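Local coordinates for protein nicotinate-nucleotide pyrophosphorylase (Francisella tularensis subsp. tularensis, PDB 3TQV) that probably converts quinolinate and phosphoribosyl pyrophosphate into nicotinate mononucleotide, carbon dioxide and diphosphate, a step on the way to NAD, at residues W79-S82 against K86-A89. Numbering follows the deposited sequence.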
# COMPACT_ATOMS: atom_id res chain seq x y z
N TRP B 79 -2.09 1.30 25.69
CA TRP B 79 -3.06 1.58 24.65
C TRP B 79 -4.34 2.22 25.20
O TRP B 79 -4.99 1.68 26.10
CB TRP B 79 -3.37 0.29 23.89
CG TRP B 79 -2.22 -0.20 23.06
CD1 TRP B 79 -1.28 -1.13 23.41
CD2 TRP B 79 -1.89 0.22 21.73
NE1 TRP B 79 -0.39 -1.32 22.38
CE2 TRP B 79 -0.74 -0.50 21.34
CE3 TRP B 79 -2.46 1.12 20.83
CZ2 TRP B 79 -0.15 -0.34 20.09
CZ3 TRP B 79 -1.87 1.28 19.58
CH2 TRP B 79 -0.73 0.55 19.23
N LEU B 80 -4.68 3.38 24.65
CA LEU B 80 -5.90 4.07 25.05
C LEU B 80 -7.07 3.66 24.16
O LEU B 80 -8.22 3.84 24.52
CB LEU B 80 -5.71 5.59 25.02
CG LEU B 80 -4.91 6.17 26.20
CD1 LEU B 80 -3.40 6.05 26.00
CD2 LEU B 80 -5.29 7.63 26.37
N TYR B 81 -6.75 3.15 22.98
CA TYR B 81 -7.74 2.57 22.09
C TYR B 81 -7.21 1.23 21.61
O TYR B 81 -6.00 1.04 21.55
CB TYR B 81 -7.98 3.49 20.90
CG TYR B 81 -8.73 4.73 21.26
CD1 TYR B 81 -10.11 4.79 21.12
CD2 TYR B 81 -8.06 5.85 21.74
CE1 TYR B 81 -10.82 5.94 21.46
CE2 TYR B 81 -8.75 7.01 22.08
CZ TYR B 81 -10.14 7.04 21.94
OH TYR B 81 -10.84 8.18 22.28
N SER B 82 -8.11 0.32 21.28
CA SER B 82 -7.72 -0.97 20.73
C SER B 82 -8.13 -1.10 19.26
O SER B 82 -8.95 -0.32 18.76
CB SER B 82 -8.33 -2.11 21.56
OG SER B 82 -9.72 -1.90 21.79
N LYS B 86 -13.38 3.10 16.83
CA LYS B 86 -13.43 4.39 16.19
C LYS B 86 -12.73 5.39 17.12
O LYS B 86 -13.20 5.66 18.21
CB LYS B 86 -14.88 4.76 15.91
CG LYS B 86 -15.11 6.16 15.37
CD LYS B 86 -16.61 6.47 15.41
CE LYS B 86 -16.91 7.90 15.02
NZ LYS B 86 -18.38 8.19 15.01
N VAL B 87 -11.59 5.89 16.67
CA VAL B 87 -10.83 6.87 17.41
C VAL B 87 -11.14 8.27 16.92
O VAL B 87 -11.05 8.56 15.73
CB VAL B 87 -9.33 6.63 17.23
CG1 VAL B 87 -8.53 7.71 17.99
CG2 VAL B 87 -8.96 5.23 17.69
N PRO B 88 -11.52 9.16 17.84
CA PRO B 88 -11.89 10.53 17.47
C PRO B 88 -10.68 11.32 17.06
O PRO B 88 -9.60 11.11 17.61
CB PRO B 88 -12.45 11.12 18.78
CG PRO B 88 -12.69 9.93 19.68
CD PRO B 88 -11.67 8.92 19.29
N ALA B 89 -10.84 12.21 16.09
CA ALA B 89 -9.77 13.13 15.71
C ALA B 89 -9.12 13.79 16.92
O ALA B 89 -9.82 14.27 17.82
CB ALA B 89 -10.30 14.20 14.75
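Tyr-81 and Val-87 form the closest pair of CA atoms between 79-82 and 86-89, 7.1 Å apart. That is too wide for paired strands, and no hydrogen bond joins the two segments. Each is anchored to a different sheet: Leu-80, just past strand 76-79, bonds through its backbone to Ile-93, whereas Val-87 in strand 86-87 bonds to Met-56. Side chains therefore make the connection, and Tyr-81 supplies nearly all of it from the first segment. Its CG stands anti to the carbonyl carbon (chi1 -71°), which carries the ring across the gap. CG2 of Val-87 sits over one face, 4.0 Å from the centroid of the Tyr-81 ring and 29° off its normal, a CH-pi contact. It lies toward the CB end, 3.6 Å from CG of Tyr-81; CG1 of Val-87 rises above the middle of the ring. At the far end, CD of Pro-88 approaches obliquely, 3.6 Å from CZ of Tyr-81. Leu-58 touches both Tyr-81 and Val-87, extending the apolar patch. Away from the predicted substrate site, the contact packs the loop leaving edge strand 76-79 of the four-stranded sheet against strand 86-87 of the two-stranded sheet and Pro-88, within the N-terminal domain. Its chemistry is dispersion and CH-pi attraction, implying a modest contact (152 Å² buried in all) that relies on apolar packing, while the backbone bonds named run to each segment's own sheet.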